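Local structure of putative succinylglutamate desuccinylase / aspartoacylase (Shewanella amazonensis, 3FMC) at residues A191-I202 against P277-L287. The protein is probably a zinc-dependent hydrolase of the succinylglutamate desuccinylase/aspartoacylase family, thought to act on ester bonds. Sequence-based numbering, arbitrary orientation.
Sequences AQYFSIPYTLLI and PKPMKRYGCFL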
loop_
_atom_site.group_PDB
_atom_site.type_symbol
_atom_site.label_atom_id
_atom_site.label_comp_id
_atom_site.label_asym_id
_atom_site.label_seq_id
_atom_site.Cartn_x
_atom_site.Cartn_y
_atom_site.Cartn_z
ATOM N N ALA C 191 -17.472 32.211 11.517
ATOM C CA ALA C 191 -18.417 31.166 11.160
ATOM C C ALA C 191 -19.735 31.708 10.633
ATOM O O ALA C 191 -20.370 31.070 9.829
ATOM C CB ALA C 191 -18.646 30.208 12.371
ATOM N N GLN C 192 -20.106 32.911 11.058
ATOM C CA GLN C 192 -21.352 33.550 10.618
ATOM C C GLN C 192 -21.362 33.913 9.134
ATOM O O GLN C 192 -22.436 34.107 8.588
ATOM C CB GLN C 192 -21.649 34.814 11.448
ATOM C CG GLN C 192 -21.825 34.585 12.936
ATOM C CD GLN C 192 -23.025 33.709 13.269
ATOM O OE1 GLN C 192 -24.108 33.876 12.718
ATOM N NE2 GLN C 192 -22.832 32.773 14.190
ATOM N N TYR C 193 -20.194 33.942 8.477
ATOM C CA TYR C 193 -20.086 34.377 7.063
ATOM C C TYR C 193 -20.009 33.256 6.064
ATOM O O TYR C 193 -20.513 33.374 4.932
ATOM C CB TYR C 193 -18.924 35.375 6.924
ATOM C CG TYR C 193 -19.130 36.545 7.834
ATOM C CD1 TYR C 193 -20.017 37.582 7.501
ATOM C CD2 TYR C 193 -18.520 36.601 9.058
ATOM C CE1 TYR C 193 -20.258 38.627 8.374
ATOM C CE2 TYR C 193 -18.744 37.647 9.927
ATOM C CZ TYR C 193 -19.610 38.660 9.580
ATOM O OH TYR C 193 -19.791 39.686 10.498
ATOM N N PHE C 194 -19.383 32.141 6.453
ATOM C CA PHE C 194 -19.315 30.985 5.577
ATOM C C PHE C 194 -20.679 30.248 5.555
ATOM O O PHE C 194 -21.547 30.543 6.378
ATOM C CB PHE C 194 -18.183 30.033 6.017
ATOM C CG PHE C 194 -16.808 30.659 5.956
ATOM C CD1 PHE C 194 -16.068 30.635 4.780
ATOM C CD2 PHE C 194 -16.258 31.267 7.059
ATOM C CE1 PHE C 194 -14.810 31.223 4.727
ATOM C CE2 PHE C 194 -14.986 31.835 7.010
ATOM C CZ PHE C 194 -14.270 31.797 5.850
ATOM N N SER C 195 -20.839 29.353 4.586
ATOM C CA SER C 195 -22.035 28.518 4.398
ATOM C C SER C 195 -21.766 27.093 4.948
ATOM O O SER C 195 -21.896 26.077 4.240
ATOM C CB SER C 195 -22.375 28.468 2.914
ATOM O OG SER C 195 -22.624 29.794 2.450
ATOM N N ILE C 196 -21.407 27.070 6.230
ATOM C CA ILE C 196 -21.012 25.839 6.906
ATOM C C ILE C 196 -21.822 25.668 8.199
ATOM O O ILE C 196 -21.684 26.460 9.146
ATOM C CB ILE C 196 -19.495 25.855 7.161
ATOM C CG1 ILE C 196 -18.751 25.982 5.802
ATOM C CG2 ILE C 196 -19.082 24.540 7.879
ATOM C CD1 ILE C 196 -17.229 26.123 5.840
ATOM N N PRO C 197 -22.628 24.597 8.258
ATOM C CA PRO C 197 -23.538 24.380 9.396
ATOM C C PRO C 197 -22.871 24.059 10.732
ATOM O O PRO C 197 -23.438 24.349 11.766
ATOM C CB PRO C 197 -24.441 23.234 8.889
ATOM C CG PRO C 197 -23.615 22.463 7.920
ATOM C CD PRO C 197 -22.714 23.515 7.260
ATOM N N TYR C 198 -21.661 23.481 10.722
ATOM C CA TYR C 198 -21.007 23.033 11.966
ATOM C C TYR C 198 -19.588 23.520 12.095
ATOM O O TYR C 198 -18.763 23.319 11.196
ATOM C CB TYR C 198 -21.086 21.496 12.042
ATOM C CG TYR C 198 -22.525 21.008 12.199
ATOM C CD1 TYR C 198 -23.180 21.147 13.424
ATOM C CD2 TYR C 198 -23.247 20.513 11.138
ATOM C CE1 TYR C 198 -24.499 20.775 13.578
ATOM C CE2 TYR C 198 -24.576 20.103 11.308
ATOM C CZ TYR C 198 -25.182 20.258 12.535
ATOM O OH TYR C 198 -26.497 19.864 12.756
ATOM N N THR C 199 -19.286 24.152 13.221
ATOM C CA THR C 199 -17.972 24.730 13.443
ATOM C C THR C 199 -17.332 24.220 14.753
ATOM O O THR C 199 -17.971 24.169 15.792
ATOM C CB THR C 199 -18.037 26.285 13.484
ATOM O OG1 THR C 199 -18.637 26.833 12.235
ATOM C CG2 THR C 199 -16.655 26.869 13.765
ATOM N N LEU C 200 -16.058 23.854 14.662
ATOM C CA LEU C 200 -15.230 23.478 15.808
ATOM C C LEU C 200 -14.413 24.702 16.182
ATOM O O LEU C 200 -13.656 25.232 15.353
ATOM C CB LEU C 200 -14.280 22.319 15.454
ATOM C CG LEU C 200 -14.987 20.983 15.228
ATOM C CD1 LEU C 200 -14.230 19.977 14.438
ATOM C CD2 LEU C 200 -15.408 20.423 16.598
ATOM N N LEU C 201 -14.617 25.199 17.401
ATOM C CA LEU C 201 -13.855 26.324 17.953
ATOM C C LEU C 201 -12.608 25.780 18.624
ATOM O O LEU C 201 -12.672 24.958 19.563
ATOM C CB LEU C 201 -14.730 27.141 18.918
ATOM C CG LEU C 201 -15.992 27.791 18.335
ATOM C CD1 LEU C 201 -16.887 28.370 19.425
ATOM C CD2 LEU C 201 -15.622 28.861 17.308
ATOM N N ILE C 202 -11.443 26.238 18.145
ATOM C CA ILE C 202 -10.166 25.651 18.537
ATOM C C ILE C 202 -9.286 26.626 19.308
ATOM O O ILE C 202 -9.303 27.842 19.055
ATOM C CB ILE C 202 -9.440 24.981 17.294
ATOM C CG1 ILE C 202 -8.847 26.012 16.323
ATOM C CG2 ILE C 202 -10.383 24.002 16.532
ATOM C CD1 ILE C 202 -7.993 25.321 15.228
ATOM N N PRO C 277 -24.038 36.927 4.168
ATOM C CA PRO C 277 -24.057 35.489 4.455
ATOM C C PRO C 277 -25.366 34.817 4.115
ATOM O O PRO C 277 -26.459 35.434 4.249
ATOM C CB PRO C 277 -23.857 35.433 5.977
ATOM C CG PRO C 277 -23.215 36.682 6.316
ATOM C CD PRO C 277 -23.840 37.701 5.394
ATOM N N LYS C 278 -25.248 33.570 3.656
ATOM C CA LYS C 278 -26.407 32.748 3.364
ATOM C C LYS C 278 -27.155 32.538 4.665
ATOM O O LYS C 278 -26.539 32.245 5.691
ATOM C CB LYS C 278 -25.980 31.417 2.809
ATOM C CG LYS C 278 -27.121 30.490 2.463
ATOM C CD LYS C 278 -26.564 29.188 1.931
ATOM C CE LYS C 278 -27.667 28.182 1.592
ATOM N NZ LYS C 278 -27.045 26.850 1.421
ATOM N N PRO C 279 -28.493 32.746 4.658
ATOM C CA PRO C 279 -29.187 32.498 5.920
ATOM C C PRO C 279 -29.312 30.944 6.122
ATOM O O PRO C 279 -29.619 30.184 5.182
ATOM C CB PRO C 279 -30.532 33.233 5.743
ATOM C CG PRO C 279 -30.724 33.333 4.300
ATOM C CD PRO C 279 -29.413 33.186 3.590
HETATM N N MSE C 280 -28.932 30.506 7.323
HETATM C CA MSE C 280 -28.932 29.085 7.713
HETATM C C MSE C 280 -28.579 29.032 9.181
HETATM O O MSE C 280 -27.990 29.973 9.720
HETATM C CB MSE C 280 -27.935 28.260 6.886
HETATM C CG MSE C 280 -26.507 28.755 6.964
HETATM SE SE MSE C 280 -25.366 27.747 5.836
HETATM C CE MSE C 280 -25.163 26.256 6.967
ATOM N N LYS C 281 -28.968 27.952 9.859
ATOM C CA LYS C 281 -28.617 27.798 11.287
ATOM C C LYS C 281 -27.162 27.361 11.310
ATOM O O LYS C 281 -26.735 26.594 10.438
ATOM C CB LYS C 281 -29.466 26.738 11.985
ATOM C CG LYS C 281 -30.912 27.123 12.212
ATOM C CD LYS C 281 -31.083 27.971 13.452
ATOM C CE LYS C 281 -32.545 28.005 13.860
ATOM N NZ LYS C 281 -33.426 28.269 12.677
ATOM N N ARG C 282 -26.426 27.913 12.263
ATOM C CA ARG C 282 -25.006 27.642 12.403
ATOM C C ARG C 282 -24.725 27.217 13.799
ATOM O O ARG C 282 -24.991 27.958 14.774
ATOM C CB ARG C 282 -24.178 28.867 12.025
ATOM C CG ARG C 282 -24.197 29.129 10.520
ATOM C CD ARG C 282 -23.441 30.443 10.192
ATOM N NE ARG C 282 -23.361 30.650 8.750
ATOM C CZ ARG C 282 -24.262 31.345 8.039
ATOM N NH1 ARG C 282 -25.298 31.899 8.640
ATOM N NH2 ARG C 282 -24.142 31.458 6.724
ATOM N N TYR C 283 -24.104 26.036 13.913
ATOM C CA TYR C 283 -23.824 25.474 15.215
ATOM C C TYR C 283 -22.343 25.312 15.447
ATOM O O TYR C 283 -21.566 25.274 14.497
ATOM C CB TYR C 283 -24.484 24.103 15.351
ATOM C CG TYR C 283 -25.981 24.180 15.202
ATOM C CD1 TYR C 283 -26.803 24.487 16.289
ATOM C CD2 TYR C 283 -26.556 23.977 13.990
ATOM C CE1 TYR C 283 -28.182 24.575 16.128
ATOM C CE2 TYR C 283 -27.910 24.055 13.829
ATOM C CZ TYR C 283 -28.708 24.343 14.896
ATOM O OH TYR C 283 -30.058 24.458 14.638
ATOM N N GLY C 284 -21.959 25.214 16.717
ATOM C CA GLY C 284 -20.559 25.019 17.079
ATOM C C GLY C 284 -20.386 24.165 18.306
ATOM O O GLY C 284 -21.365 23.754 18.942
ATOM N N CYS C 285 -19.135 23.792 18.552
ATOM C CA CYS C 285 -18.753 23.137 19.790
ATOM C C CYS C 285 -17.274 23.406 19.978
ATOM O O CYS C 285 -16.567 23.709 19.002
ATOM C CB CYS C 285 -19.135 21.664 19.842
ATOM S SG CYS C 285 -17.966 20.488 19.222
ATOM N N PHE C 286 -16.814 23.397 21.221
ATOM C CA PHE C 286 -15.417 23.559 21.491
ATOM C C PHE C 286 -14.740 22.226 21.131
ATOM O O PHE C 286 -15.313 21.155 21.334
ATOM C CB PHE C 286 -15.165 23.949 22.938
ATOM C CG PHE C 286 -15.600 25.344 23.220
ATOM C CD1 PHE C 286 -14.780 26.390 22.904
ATOM C CD2 PHE C 286 -16.868 25.613 23.698
ATOM C CE1 PHE C 286 -15.179 27.689 23.115
ATOM C CE2 PHE C 286 -17.260 26.915 23.915
ATOM C CZ PHE C 286 -16.403 27.949 23.618
ATOM N N LEU C 287 -13.509 22.320 20.655
ATOM C CA LEU C 287 -12.777 21.173 20.120
ATOM C C LEU C 287 -12.709 19.991 21.070
ATOM O O LEU C 287 -12.787 18.834 20.618
ATOM C CB LEU C 287 -11.380 21.591 19.722
ATOM C CG LEU C 287 -10.487 20.521 19.091
ATOM C CD1 LEU C 287 -11.043 20.046 17.734
ATOM C CD2 LEU C 287 -9.046 21.079 19.006
HETATM O O HOH W 1 -26.121 32.187 11.895
HETATM O O HOH W 2 -22.638 32.310 3.337
HETATM O O HOH W 3 -21.230 26.767 11.938
#
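From just ahead of strand 283-286, R282 reaches into segment 191-197 and illustrates how one buried guanidinium can organise the segments that lead into a parallel β-strand pair, here strands 198-202 and 283-286; segment 191-202 belongs to the catalytic domain of the succinylglutamate desuccinylase/aspartoacylase family. This site and the strand pair form the tight part of the contact. R282 NE and NH2 both close on a single acceptor, F194 O, at 3.0 and 2.8 Å, a side-on grip lying near the guanidinium plane. With the chain extended from CG to NE, the head group reaches far enough for NH2 also to bind K278 O, at 2.7 Å, tying together the segments ahead of the two strands. M280 CG lies over one face of the group and Q192 O over the opposite one, so the planar head is sandwiched as well as bonded. M280, a selenomethionine, bends at chi3 (-79°), which presses CE on P197 CA at 3.5 Å, closer than usual contact.

Five backbone hydrogen bonds, donor to acceptor, form the parallel ladder: Y283 N to P197 O, T199 N to Y283 O, C285 N to T199 O, L201 N to C285 O and L287 N to L201 O. Y198 and Y283 point the same way, their rings nearly parallel (22°) but slid until they barely overlap. L200 CD2 meets C285 SG, and L201 CD1 lies over one face of the F286 ring. Strand 176-184 pairs parallel with 198-202, strand 366-367 antiparallel with 283-286.

The outer end is looser and wetter. There P277 CG meets Y193 CD1 at 3.5 Å, while a water links Y193 O, S195 OG and K278 N. Deeper in, another water bridges I196 O and Y283 O, and its oxygen sits 2.6 Å from T199 OG1.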